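Local coordinates for periplasmic binding protein/LacI transcriptional regulator (Shewanella sp. ANA-3, PDB 5OCP) that binds L-arabinofuranose in the periplasm and probably delivers it to an ABC transporter for uptake into the cell, at residues Phe5-Ser10 with Ser17-Val22; Asn44-Val49 with Lys71-Glu76; Trp117-Thr122 with Ala152-Ala157; Thr138-Arg143 with Trp192-Glu197; Ala231-Asp236 with Glu279-Glu284. One frame throughout, in Å; residues are numbered along the deposited sequence.

Interaction 1. Residues Phe5-Ser10 with Ser17-Val22; sequences FSQVGS and SFSEAV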
# COMPACT_ATOMS: atom_id res chain seq x y z
N PHE A 5 -8.38 -15.22 5.31
CA PHE A 5 -7.77 -13.93 5.04
C PHE A 5 -8.82 -12.94 4.61
O PHE A 5 -9.45 -13.11 3.54
CB PHE A 5 -6.70 -14.05 3.96
CG PHE A 5 -6.08 -12.75 3.54
CD1 PHE A 5 -5.96 -11.69 4.39
CD2 PHE A 5 -5.72 -12.58 2.26
CE1 PHE A 5 -5.35 -10.53 3.98
CE2 PHE A 5 -5.10 -11.44 1.83
CZ PHE A 5 -4.89 -10.42 2.69
N SER A 6 -9.01 -11.86 5.39
CA SER A 6 -9.91 -10.78 5.04
C SER A 6 -9.16 -9.66 4.36
O SER A 6 -8.37 -8.92 5.01
CB SER A 6 -10.66 -10.26 6.25
OG SER A 6 -11.39 -9.04 5.87
N GLN A 7 -9.31 -9.53 3.03
CA GLN A 7 -8.67 -8.50 2.22
C GLN A 7 -9.56 -7.30 2.05
O GLN A 7 -10.83 -7.44 2.01
CB GLN A 7 -8.28 -9.12 0.88
CG GLN A 7 -7.60 -8.26 -0.16
CD GLN A 7 -6.25 -7.77 0.31
OE1 GLN A 7 -6.14 -6.95 1.22
NE2 GLN A 7 -5.22 -8.23 -0.38
N VAL A 8 -8.93 -6.16 1.92
CA VAL A 8 -9.62 -4.88 1.77
C VAL A 8 -10.57 -4.84 0.55
O VAL A 8 -11.72 -4.33 0.65
CB VAL A 8 -8.57 -3.76 1.65
CG1 VAL A 8 -9.18 -2.46 1.25
CG2 VAL A 8 -7.73 -3.63 2.98
N GLY A 9 -10.02 -5.20 -0.59
CA GLY A 9 -10.65 -4.96 -1.88
C GLY A 9 -9.67 -5.10 -3.02
O GLY A 9 -8.74 -5.89 -2.93
N SER A 10 -9.86 -4.29 -4.05
CA SER A 10 -9.07 -4.36 -5.29
C SER A 10 -8.84 -2.98 -5.86
O SER A 10 -8.83 -2.78 -7.07
CB SER A 10 -9.76 -5.32 -6.27
OG SER A 10 -11.04 -4.83 -6.52
N SER A 17 -2.16 -7.55 -6.60
CA SER A 17 -0.90 -8.29 -6.52
C SER A 17 -0.64 -8.93 -5.15
O SER A 17 -0.14 -10.09 -5.03
CB SER A 17 0.31 -7.44 -6.99
OG SER A 17 0.79 -6.56 -5.95
N PHE A 18 -1.05 -8.22 -4.11
CA PHE A 18 -0.98 -8.70 -2.71
C PHE A 18 -1.89 -9.86 -2.55
O PHE A 18 -1.46 -10.92 -1.99
CB PHE A 18 -1.35 -7.59 -1.75
CG PHE A 18 -1.34 -7.90 -0.30
CD1 PHE A 18 -0.55 -8.85 0.25
CD2 PHE A 18 -2.17 -7.12 0.55
CE1 PHE A 18 -0.57 -9.06 1.60
CE2 PHE A 18 -2.22 -7.31 1.91
CZ PHE A 18 -1.40 -8.31 2.43
N SER A 19 -3.09 -9.75 -3.03
CA SER A 19 -4.02 -10.91 -2.93
C SER A 19 -3.42 -12.16 -3.65
O SER A 19 -3.37 -13.24 -3.12
CB SER A 19 -5.37 -10.60 -3.50
OG SER A 19 -5.91 -9.54 -2.77
N GLU A 20 -2.91 -11.97 -4.84
CA GLU A 20 -2.28 -13.07 -5.58
C GLU A 20 -1.07 -13.66 -4.90
O GLU A 20 -0.87 -14.91 -4.87
CB GLU A 20 -1.93 -12.63 -7.04
CG GLU A 20 -3.15 -12.45 -7.90
CD GLU A 20 -4.05 -13.74 -8.01
OE1 GLU A 20 -3.56 -14.92 -8.07
OE2 GLU A 20 -5.30 -13.59 -8.04
N ALA A 21 -0.26 -12.81 -4.29
CA ALA A 21 0.88 -13.24 -3.47
C ALA A 21 0.51 -14.06 -2.25
O ALA A 21 1.11 -15.11 -2.01
CB ALA A 21 1.70 -12.08 -3.01
N VAL A 22 -0.53 -13.64 -1.52
CA VAL A 22 -0.96 -14.42 -0.37
C VAL A 22 -1.46 -15.82 -0.80
O VAL A 22 -1.14 -16.81 -0.12
CB VAL A 22 -2.04 -13.70 0.47
CG1 VAL A 22 -2.39 -14.58 1.64
CG2 VAL A 22 -1.49 -12.41 1.11
O HOH W 1 -7.56 -7.98 -4.26
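Ser19 OG is gripped by the Gln7 amide and by a water. Gln7 NE2 donates to Ser19 OG at 2.8 Å, with an N-H...O angle of 157° and the hydroxyl close to the amide plane. The water shares a hydrogen bond with Ser19 OG and donates another to Gly9 O, so it ties the helix to the loop after the strand. The other end of the amide is used as well. Gln7 OE1 takes the backbone N-H of Val8 at 3.0 Å, on a lone pair in the carbonyl plane, and Arg15 bonds to the same oxygen. The bend at chi2 (64°) folds the Gln7 chain so that its amide can serve all these partners. Gln7 NE2 also lies 3.4 Å from Phe18 CD2. Next to this polar group the contact is apolar. Phe5 turns its ring edge to the face of Phe18 in a T-shaped pair, centroids 5.8 Å apart and planes at 64°. Phe5 CE2 also meets Val22 CG2 at 3.8 Å. Residues 5-7 and 17-22 run nearly antiparallel, within the first two elements of a beta-alpha-beta unit. The Gln7 amide is buried, but bonds at both its ends pay for that burial and probably fix which way round it sits.

Interaction 2. Residues Asn44-Val49 with Lys71-Glu76; sequences NQIKAV and KPVLKE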
# COMPACT_ATOMS: atom_id res chain seq x y z
N ASN A 44 -17.93 -5.42 5.43
CA ASN A 44 -17.72 -6.76 4.79
C ASN A 44 -16.55 -7.54 5.37
O ASN A 44 -16.58 -8.78 5.47
CB ASN A 44 -17.61 -6.59 3.31
CG ASN A 44 -18.89 -6.10 2.66
OD1 ASN A 44 -19.99 -6.36 3.18
ND2 ASN A 44 -18.78 -5.51 1.45
N GLN A 45 -15.50 -6.81 5.80
CA GLN A 45 -14.44 -7.49 6.50
C GLN A 45 -14.90 -8.10 7.77
O GLN A 45 -14.57 -9.24 8.09
CB GLN A 45 -13.24 -6.58 6.79
CG GLN A 45 -12.63 -5.96 5.57
CD GLN A 45 -11.24 -5.38 5.75
OE1 GLN A 45 -11.11 -4.20 5.99
NE2 GLN A 45 -10.23 -6.22 5.65
N ILE A 46 -15.67 -7.34 8.54
CA ILE A 46 -16.17 -7.87 9.80
C ILE A 46 -17.06 -9.11 9.62
O ILE A 46 -16.95 -10.13 10.33
CB ILE A 46 -16.86 -6.75 10.62
CG1 ILE A 46 -15.81 -5.69 11.02
CG2 ILE A 46 -17.45 -7.37 11.90
CD1 ILE A 46 -16.45 -4.43 11.54
N LYS A 47 -17.89 -9.07 8.59
CA LYS A 47 -18.65 -10.23 8.23
C LYS A 47 -17.85 -11.46 7.86
O LYS A 47 -18.15 -12.58 8.30
CB LYS A 47 -19.64 -9.86 7.13
CG LYS A 47 -20.77 -8.95 7.62
CD LYS A 47 -21.83 -8.79 6.54
CE LYS A 47 -23.10 -8.13 7.17
NZ LYS A 47 -22.85 -6.66 7.28
N ALA A 48 -16.82 -11.28 7.04
CA ALA A 48 -15.92 -12.36 6.68
C ALA A 48 -15.26 -12.97 7.90
O ALA A 48 -15.22 -14.16 8.06
CB ALA A 48 -14.84 -11.85 5.72
N VAL A 49 -14.74 -12.11 8.78
CA VAL A 49 -14.10 -12.57 10.00
C VAL A 49 -15.05 -13.37 10.89
O VAL A 49 -14.68 -14.46 11.40
CB VAL A 49 -13.43 -11.43 10.77
CG1 VAL A 49 -12.88 -11.93 12.04
CG2 VAL A 49 -12.33 -10.78 9.96
N LYS A 71 -12.42 -3.72 17.63
CA LYS A 71 -12.36 -4.41 18.91
C LYS A 71 -13.39 -5.51 19.17
O LYS A 71 -13.06 -6.64 19.62
CB LYS A 71 -12.43 -3.35 20.06
CG LYS A 71 -12.26 -3.97 21.45
CD LYS A 71 -11.80 -3.01 22.55
CE LYS A 71 -12.70 -1.77 22.65
NZ LYS A 71 -12.80 -1.24 24.05
N PRO A 72 -14.64 -5.24 18.82
CA PRO A 72 -15.66 -6.31 19.05
C PRO A 72 -15.34 -7.60 18.34
O PRO A 72 -15.36 -8.67 18.99
CB PRO A 72 -16.94 -5.69 18.55
CG PRO A 72 -16.73 -4.23 18.63
CD PRO A 72 -15.24 -4.02 18.33
N VAL A 73 -15.01 -7.53 17.02
CA VAL A 73 -14.70 -8.77 16.30
C VAL A 73 -13.43 -9.43 16.78
O VAL A 73 -13.36 -10.65 16.85
CB VAL A 73 -14.82 -8.61 14.75
CG1 VAL A 73 -13.59 -7.89 14.11
CG2 VAL A 73 -15.11 -9.94 14.12
N LEU A 74 -12.40 -8.66 17.18
CA LEU A 74 -11.21 -9.24 17.70
C LEU A 74 -11.47 -9.95 19.01
O LEU A 74 -10.93 -11.00 19.26
CB LEU A 74 -10.10 -8.18 17.90
CG LEU A 74 -9.59 -7.72 16.52
CD1 LEU A 74 -8.66 -6.54 16.65
CD2 LEU A 74 -8.94 -8.84 15.75
N LYS A 75 -12.34 -9.38 19.82
CA LYS A 75 -12.71 -10.07 21.10
C LYS A 75 -13.43 -11.39 20.88
O LYS A 75 -13.12 -12.39 21.50
CB LYS A 75 -13.53 -9.12 21.97
CG LYS A 75 -12.69 -8.12 22.73
CD LYS A 75 -13.52 -6.98 23.26
CE LYS A 75 -14.57 -7.45 24.26
NZ LYS A 75 -15.02 -6.30 25.12
N GLU A 76 -14.25 -11.42 19.85
CA GLU A 76 -14.88 -12.65 19.40
C GLU A 76 -13.89 -13.71 18.99
O GLU A 76 -14.03 -14.89 19.33
CB GLU A 76 -15.87 -12.37 18.26
CG GLU A 76 -17.15 -11.65 18.69
CD GLU A 76 -17.99 -11.12 17.55
OE1 GLU A 76 -17.94 -11.68 16.45
OE2 GLU A 76 -18.74 -10.12 17.75
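Ile46 is the first residue of segment 44-49 to touch helix 71-79. Its CG2 branch lies against Val73, with Ile46 CG2 4.1 Å from Val73 CB. With CG2 anti to the backbone N, this methyl is the branch that reaches across. Ile46 CA is 6.7 Å from Val73 CA, the closest CA pair of the two segments. Both helices belong to the first Rossmann-like lobe of the periplasmic binding protein fold. Each follows a strand of the parallel sheet there, 32-37 and 59-62 respectively. One turn on, Val49 points its CB toward the facing helix and touches the same partner. Val49 CG1 meets Val73 CG2 at 3.6 Å, and Val49 CB lies 4.0 Å from Val73 CG2. Val73 therefore packs against both residues, one turn apart on the facing helix. Its CG2 does most of the touching, and its chi1 of 78° sets this branch anti to the backbone N. Val49 and Val73 are buried, while Ile46 is partly exposed. A salt bridge from Glu76 to Arg50 adds a polar link between the same two helices.

Interaction 3. Residues Trp117-Thr122 with Ala152-Ala157; sequences WLMDKT and ANYPNA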
# COMPACT_ATOMS: atom_id res chain seq x y z
N TRP A 117 14.41 11.83 -1.19
CA TRP A 117 14.83 11.70 -2.56
C TRP A 117 14.43 12.96 -3.37
O TRP A 117 15.23 13.52 -4.13
CB TRP A 117 14.27 10.43 -3.24
CG TRP A 117 14.77 10.30 -4.65
CD1 TRP A 117 15.94 9.67 -5.07
CD2 TRP A 117 14.17 10.84 -5.85
NE1 TRP A 117 16.09 9.84 -6.45
CE2 TRP A 117 15.06 10.60 -6.92
CE3 TRP A 117 13.03 11.58 -6.10
CZ2 TRP A 117 14.77 10.97 -8.22
CZ3 TRP A 117 12.76 12.01 -7.40
CH2 TRP A 117 13.64 11.71 -8.43
N LEU A 118 13.17 13.35 -3.19
CA LEU A 118 12.66 14.53 -3.88
C LEU A 118 13.42 15.82 -3.47
O LEU A 118 13.73 16.66 -4.33
CB LEU A 118 11.17 14.71 -3.62
CG LEU A 118 10.52 15.85 -4.37
CD1 LEU A 118 10.55 15.67 -5.89
CD2 LEU A 118 9.10 16.05 -3.85
N MET A 119 13.73 15.96 -2.19
CA MET A 119 14.52 17.13 -1.76
C MET A 119 15.89 17.12 -2.38
O MET A 119 16.41 18.18 -2.74
CB MET A 119 14.59 17.26 -0.25
CG MET A 119 13.23 17.36 0.46
SD MET A 119 12.44 18.93 0.04
CE MET A 119 11.35 18.45 -1.32
N ASP A 120 16.50 15.95 -2.50
CA ASP A 120 17.83 15.85 -3.09
C ASP A 120 17.78 16.20 -4.57
O ASP A 120 18.60 16.98 -5.06
CB ASP A 120 18.41 14.45 -2.91
CG ASP A 120 18.70 14.08 -1.49
OD1 ASP A 120 18.73 14.94 -0.58
OD2 ASP A 120 18.85 12.82 -1.28
N LYS A 121 16.73 15.75 -5.26
CA LYS A 121 16.53 15.90 -6.68
C LYS A 121 16.35 17.38 -7.02
O LYS A 121 16.82 17.81 -8.07
CB LYS A 121 15.27 15.15 -7.11
CG LYS A 121 14.91 15.24 -8.59
CD LYS A 121 15.90 14.68 -9.56
CE LYS A 121 15.33 14.69 -10.98
NZ LYS A 121 16.34 14.02 -11.84
N THR A 122 15.63 18.10 -6.16
CA THR A 122 15.21 19.46 -6.44
C THR A 122 16.03 20.47 -5.65
O THR A 122 15.68 21.66 -5.64
CB THR A 122 13.72 19.62 -6.08
OG1 THR A 122 13.55 19.41 -4.67
CG2 THR A 122 12.91 18.65 -6.81
N ALA A 152 9.63 19.47 6.20
CA ALA A 152 9.67 20.54 7.25
C ALA A 152 11.07 21.13 7.44
O ALA A 152 11.16 22.28 7.85
CB ALA A 152 9.13 20.05 8.57
N ASN A 153 12.12 20.38 7.11
CA ASN A 153 13.54 20.83 7.18
C ASN A 153 13.99 21.74 6.04
O ASN A 153 15.13 22.19 6.02
CB ASN A 153 14.48 19.62 7.14
CG ASN A 153 14.17 18.62 8.22
OD1 ASN A 153 14.12 17.39 7.97
ND2 ASN A 153 13.97 19.11 9.39
N TYR A 154 13.14 21.91 5.01
CA TYR A 154 13.51 22.57 3.79
C TYR A 154 12.60 23.76 3.59
O TYR A 154 11.49 23.59 3.18
CB TYR A 154 13.37 21.59 2.61
CG TYR A 154 14.43 20.52 2.63
CD1 TYR A 154 15.68 20.74 2.03
CD2 TYR A 154 14.22 19.31 3.34
CE1 TYR A 154 16.66 19.76 2.07
CE2 TYR A 154 15.21 18.35 3.43
CZ TYR A 154 16.42 18.57 2.78
OH TYR A 154 17.41 17.62 2.85
N PRO A 155 13.05 24.99 3.92
CA PRO A 155 12.14 26.15 3.82
C PRO A 155 11.51 26.45 2.44
O PRO A 155 10.45 27.05 2.34
CB PRO A 155 13.05 27.35 4.25
CG PRO A 155 14.44 26.86 4.14
CD PRO A 155 14.39 25.37 4.41
N ASN A 156 12.14 26.02 1.36
CA ASN A 156 11.68 26.29 0.00
C ASN A 156 10.88 25.11 -0.67
O ASN A 156 10.62 25.11 -1.90
CB ASN A 156 12.84 26.67 -0.83
CG ASN A 156 13.43 28.01 -0.38
OD1 ASN A 156 12.73 28.97 -0.19
ND2 ASN A 156 14.72 28.07 -0.33
N ALA A 157 10.53 24.16 0.16
CA ALA A 157 9.66 23.10 -0.22
C ALA A 157 8.34 23.24 0.51
O ALA A 157 8.29 23.53 1.67
CB ALA A 157 10.30 21.80 0.17
O HOH W 2 18.87 17.37 0.47
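Met119 lies flat over one face of the Tyr154 ring, and the two side chains run past each other in opposite directions. Met119 CB sits nearly above the middle of the ring, 3.8 Å from the Tyr154 ring centroid and 13° off the normal, a CH-pi contact. Met119 CG follows the ring back to Tyr154 CD2 at 3.6 Å. The sulfur makes a Met-aromatic contact, Met119 SD being 4.1 Å from the Tyr154 ring centroid. Bends at chi2 (-68°) and chi3 keep the chain along the ring, and Met119 SD then meets Ala157 CB at 3.6 Å. At the far end of the ring, a water links Tyr154 OH with Asp120 OD1, and Gln116 bonds to both oxygens. An alanine in place of Tyr154 would probably leave one side of Met119 uncovered and Gln116 without its hydroxyl partner. Tyr154 to Ala157 form a type I turn, which leads from helix 138-151 into strand 157-164. Met119 also touches Val150 and Ile151, so the end of helix 107-121 packs on both the last turn of helix 138-151 and the start of that edge strand.

Interaction 4. Residues Thr138-Arg143 with Trp192-Glu197; sequences TAAIDR and WSHNDE. With FUB (beta-L-arabinofuranose), chain J; AHR (alpha-L-arabinofuranose), chain I.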
# COMPACT_ATOMS: atom_id res chain seq x y z
N THR A 138 -4.02 3.50 7.32
CA THR A 138 -2.70 3.68 7.93
C THR A 138 -1.67 4.13 6.90
O THR A 138 -0.81 4.93 7.19
CB THR A 138 -2.23 2.37 8.59
OG1 THR A 138 -3.28 1.90 9.44
CG2 THR A 138 -0.98 2.57 9.33
N ALA A 139 -1.74 3.54 5.71
CA ALA A 139 -0.77 3.83 4.66
C ALA A 139 -0.77 5.33 4.26
O ALA A 139 0.30 5.91 4.06
CB ALA A 139 -0.98 2.96 3.46
N ALA A 140 -1.95 5.94 4.20
CA ALA A 140 -2.05 7.37 3.87
C ALA A 140 -1.59 8.27 5.02
O ALA A 140 -0.81 9.17 4.86
CB ALA A 140 -3.48 7.72 3.48
N ILE A 141 -2.10 7.99 6.19
CA ILE A 141 -1.76 8.80 7.36
C ILE A 141 -0.24 8.82 7.59
O ILE A 141 0.40 9.86 7.80
CB ILE A 141 -2.48 8.19 8.57
CG1 ILE A 141 -4.01 8.34 8.44
CG2 ILE A 141 -2.01 8.81 9.85
CD1 ILE A 141 -4.74 7.38 9.36
N ASP A 142 0.35 7.62 7.64
CA ASP A 142 1.74 7.50 7.98
C ASP A 142 2.70 7.91 6.85
O ASP A 142 3.78 8.44 7.14
CB ASP A 142 2.06 6.08 8.39
CG ASP A 142 1.50 5.71 9.79
OD1 ASP A 142 0.75 6.54 10.37
OD2 ASP A 142 1.75 4.57 10.22
N ARG A 143 2.31 7.73 5.59
CA ARG A 143 3.19 8.17 4.51
C ARG A 143 3.21 9.70 4.53
O ARG A 143 4.20 10.29 4.35
CB ARG A 143 2.72 7.70 3.14
CG ARG A 143 3.10 6.26 2.84
CD ARG A 143 2.50 5.66 1.59
NE ARG A 143 2.79 4.23 1.56
CZ ARG A 143 2.06 3.36 0.92
NH1 ARG A 143 1.04 3.74 0.21
NH2 ARG A 143 2.38 2.09 0.96
N TRP A 192 3.47 14.30 -5.38
CA TRP A 192 3.70 13.27 -4.35
C TRP A 192 2.40 12.52 -4.26
O TRP A 192 1.36 13.02 -3.77
CB TRP A 192 4.07 14.00 -3.05
CG TRP A 192 3.86 13.28 -1.73
CD1 TRP A 192 3.45 13.86 -0.60
CD2 TRP A 192 4.13 11.89 -1.38
NE1 TRP A 192 3.37 12.97 0.41
CE2 TRP A 192 3.81 11.75 -0.02
CE3 TRP A 192 4.60 10.77 -2.08
CZ2 TRP A 192 3.92 10.53 0.65
CZ3 TRP A 192 4.73 9.55 -1.40
CH2 TRP A 192 4.39 9.46 -0.04
N SER A 193 2.43 11.27 -4.73
CA SER A 193 1.29 10.43 -4.71
C SER A 193 1.43 9.29 -3.70
O SER A 193 2.46 8.59 -3.72
CB SER A 193 1.07 9.83 -6.09
OG SER A 193 -0.04 8.96 -6.04
N HIS A 194 0.42 9.09 -2.85
CA HIS A 194 0.56 8.04 -1.86
C HIS A 194 0.62 6.64 -2.48
O HIS A 194 1.06 5.73 -1.78
CB HIS A 194 -0.52 8.12 -0.80
CG HIS A 194 -0.43 9.34 0.08
ND1 HIS A 194 -1.27 9.49 1.16
CD2 HIS A 194 0.30 10.47 0.01
CE1 HIS A 194 -1.01 10.66 1.75
NE2 HIS A 194 0.01 11.22 1.15
N ASN A 195 0.21 6.42 -3.73
CA ASN A 195 0.43 5.18 -4.38
C ASN A 195 0.63 5.31 -5.87
O ASN A 195 0.31 6.35 -6.49
CB ASN A 195 -0.61 4.10 -4.07
CG ASN A 195 -1.91 4.24 -4.82
OD1 ASN A 195 -2.24 5.33 -5.36
ND2 ASN A 195 -2.71 3.15 -4.84
N ASP A 196 1.24 4.28 -6.43
CA ASP A 196 1.56 4.34 -7.87
C ASP A 196 0.30 4.43 -8.72
O ASP A 196 0.35 5.08 -9.78
CB ASP A 196 2.35 3.09 -8.31
CG ASP A 196 3.78 3.00 -7.76
OD1 ASP A 196 4.33 3.98 -7.18
OD2 ASP A 196 4.37 1.92 -7.94
N GLU A 197 -0.81 3.83 -8.29
CA GLU A 197 -2.07 3.84 -9.03
C GLU A 197 -2.54 5.28 -9.31
O GLU A 197 -2.81 5.63 -10.46
CB GLU A 197 -3.10 3.03 -8.28
CG GLU A 197 -4.30 2.61 -9.08
CD GLU A 197 -4.06 1.48 -10.07
OE1 GLU A 197 -3.24 0.54 -9.89
OE2 GLU A 197 -4.84 1.50 -11.04
O5 FUB J . -1.95 -0.43 2.32
C5 FUB J . -1.14 -0.40 1.19
C4 FUB J . -1.69 0.58 0.17
O4 FUB J . -3.04 0.33 -0.13
C3 FUB J . -0.90 0.55 -1.15
O3 FUB J . 0.22 1.37 -1.01
C2 FUB J . -1.95 1.07 -2.11
O2 FUB J . -1.75 0.70 -3.46
C1 FUB J . -3.29 0.62 -1.52
O1 FUB J . -3.61 -0.54 -2.10
O5 AHR I . -1.96 -0.43 2.32
C5 AHR I . -1.14 -0.40 1.20
C4 AHR I . -1.68 0.58 0.17
O4 AHR I . -3.03 0.31 -0.13
C3 AHR I . -0.88 0.55 -1.14
O3 AHR I . 0.23 1.38 -1.01
C2 AHR I . -1.96 1.00 -2.11
O2 AHR I . -1.75 0.69 -3.45
C1 AHR I . -3.13 0.21 -1.56
O1 AHR I . -4.27 0.78 -1.96
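This is a buried contact at the sugar site, between the first turns of helix 138-151 and the end of strand 190-193 with the loop after it. It lies in the second lobe of a periplasmic binding protein fold, on the side facing the cleft between the lobes. Arg143 and His194 carry most of it. The Arg143 chain is extended from CG to NE, which brings the guanidinium to the ligand. Both anomers of L-arabinofuranose are modelled, and O3 of either one accepts from Arg143 NH1 at 2.8 Å and from Arg143 NH2 at 3.0 Å, at the edge of the guanidinium. Arg143 NH1 also reaches His194 O at 2.8 Å, but the angle of 119° makes that bond weak. A salt bridge from Arg143 NE to Glu110 helps orient the group. A leucine in place of Arg143 would probably leave the sugar O3 without two donors and Glu110 without its charge partner. Further back, Arg143 CB packs on Trp192 CZ2 at 4.0 Å. The imidazole of His194 turns its edge to Ala140, with His194 ND1 3.7 Å from Ala140 CB, while its NE2 bonds to Glu130. Asn195, at the N-cap of helix 196-208, caps Met198 N through OD1. Asn195 ND2 bonds to Phe167 O and donates to the sugar O2 at 3.0 Å, almost straight at 177°.

Interaction 5. Residues Ala231-Asp236 with Glu279-Glu284; sequences AMADGD and ETAAAE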
# COMPACT_ATOMS: atom_id res chain seq x y z
N ALA A 231 6.57 2.92 -16.69
CA ALA A 231 6.52 4.36 -16.75
C ALA A 231 7.84 5.08 -16.45
O ALA A 231 8.18 6.12 -17.06
CB ALA A 231 5.38 4.84 -15.83
N MET A 232 8.61 4.59 -15.47
CA MET A 232 9.91 5.12 -15.16
C MET A 232 10.89 4.84 -16.34
O MET A 232 11.59 5.75 -16.71
CB MET A 232 10.52 4.51 -13.89
CG MET A 232 9.97 5.07 -12.65
SD MET A 232 10.88 4.80 -11.11
CE MET A 232 10.89 3.07 -10.95
N ALA A 233 10.81 3.65 -16.91
CA ALA A 233 11.66 3.20 -18.05
C ALA A 233 11.35 4.10 -19.25
O ALA A 233 12.26 4.42 -20.04
CB ALA A 233 11.38 1.73 -18.37
N ASP A 234 10.10 4.52 -19.36
CA ASP A 234 9.65 5.43 -20.42
C ASP A 234 9.87 6.89 -20.19
O ASP A 234 9.69 7.69 -21.14
CB ASP A 234 8.20 5.13 -20.82
CG ASP A 234 8.07 3.72 -21.40
OD1 ASP A 234 9.13 3.07 -21.74
OD2 ASP A 234 6.91 3.21 -21.46
N GLY A 235 10.25 7.30 -18.99
CA GLY A 235 10.48 8.70 -18.67
C GLY A 235 9.28 9.52 -18.12
O GLY A 235 9.47 10.69 -17.83
N ASP A 236 8.15 8.90 -17.87
CA ASP A 236 6.90 9.60 -17.47
C ASP A 236 6.73 9.81 -15.97
O ASP A 236 5.92 10.65 -15.53
CB ASP A 236 5.69 8.84 -17.99
CG ASP A 236 5.48 9.00 -19.54
OD1 ASP A 236 6.01 10.00 -20.08
OD2 ASP A 236 4.75 8.17 -20.09
N GLU A 279 16.94 5.63 -13.08
CA GLU A 279 18.37 5.16 -13.21
C GLU A 279 18.45 3.67 -13.40
O GLU A 279 19.22 3.19 -14.26
CB GLU A 279 19.23 5.62 -12.05
CG GLU A 279 19.20 7.16 -11.93
CD GLU A 279 20.40 7.79 -11.25
OE1 GLU A 279 20.45 9.06 -11.24
OE2 GLU A 279 21.25 7.00 -10.75
N THR A 280 17.60 2.90 -12.72
CA THR A 280 17.63 1.48 -12.90
C THR A 280 16.39 0.96 -13.48
O THR A 280 16.21 -0.28 -13.59
CB THR A 280 17.94 0.73 -11.59
OG1 THR A 280 16.90 1.05 -10.67
CG2 THR A 280 19.31 1.03 -11.08
N ALA A 281 15.52 1.82 -14.01
CA ALA A 281 14.23 1.31 -14.45
C ALA A 281 14.24 0.32 -15.63
O ALA A 281 13.41 -0.60 -15.65
CB ALA A 281 13.26 2.44 -14.75
N ALA A 282 15.09 0.56 -16.65
CA ALA A 282 15.17 -0.38 -17.74
C ALA A 282 15.56 -1.79 -17.25
O ALA A 282 14.89 -2.79 -17.61
CB ALA A 282 16.08 0.14 -18.86
N ALA A 283 16.57 -1.86 -16.39
CA ALA A 283 17.07 -3.11 -15.85
C ALA A 283 16.03 -3.78 -14.94
O ALA A 283 15.78 -4.96 -14.99
CB ALA A 283 18.36 -2.85 -15.11
N GLU A 284 15.36 -2.96 -14.13
CA GLU A 284 14.42 -3.50 -13.16
C GLU A 284 13.13 -3.93 -13.81
O GLU A 284 12.57 -4.96 -13.43
CB GLU A 284 14.14 -2.52 -12.04
CG GLU A 284 15.25 -2.31 -11.01
CD GLU A 284 15.48 -3.47 -10.09
OE1 GLU A 284 14.47 -4.16 -9.76
OE2 GLU A 284 16.67 -3.66 -9.73
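The backbones of helix 226-234 and helix 278-296 come very close here, with the CA atoms of Ala233 and Ala281 4.8 Å apart. Small side chains make this possible. Ala281 CB points into the other helix and meets Met232 CB and the backbone N of Ala233, each at 3.5 Å. Ala233 CB points back across the contact and lies 4.1 Å from Ala281 CB. The same Ala233 CB stands 4.3 Å from Ala282 N, at the more exposed margin. Met232 and Ala281 are buried, while Ala233 and Ala282 are exposed, so the contact has an inner and an outer side. Met232 touches Ala281 through CB, and its side chain also packs on Phe276 of strand 275-277 and on Val237. Glu284 touches Phe276 as well. The first helix stops just after the contact. Gly235 takes a positive phi of 91°, and a CB there would press on the carbonyl O of Asp234. Asp236 N bonds back to Ala231 O at 2.9 Å, and Gly235 N to Met232 O at 3.1 Å. Asp236 then forms a salt bridge with Lys207. The contact joins the helix before strand 239-242 to the C-terminal helix, on the outside of the second lobe. Close helix packing through alanines is combined with a Schellman motif, a common way to end a helix at a glycine.

In the fold
Interactions 1 and 2 lie in one lobe, and interactions 3, 4 and 5 in the other. Interactions 1 and 2 touch: Ser6 OG and Gln45 NE2 are 3.1 Å apart, a probable hydrogen bond, and their centres are 17 Å apart. Interaction 4 binds the sugar directly. Interaction 1 stands on the other side of the cleft, about 18 Å from interaction 4 between centres, with the side chain of Phe18 about 7 Å from the ligand. Ser12 and Arg15, from the chain between segments 5-10 and 17-22, also bond to the sugar. Interactions 3 and 4 alternate along the chain, with nearest atoms about 5 Å apart. Interaction 2 is about 42 Å from both interactions 3 and 5 between centres, across the chain's centre.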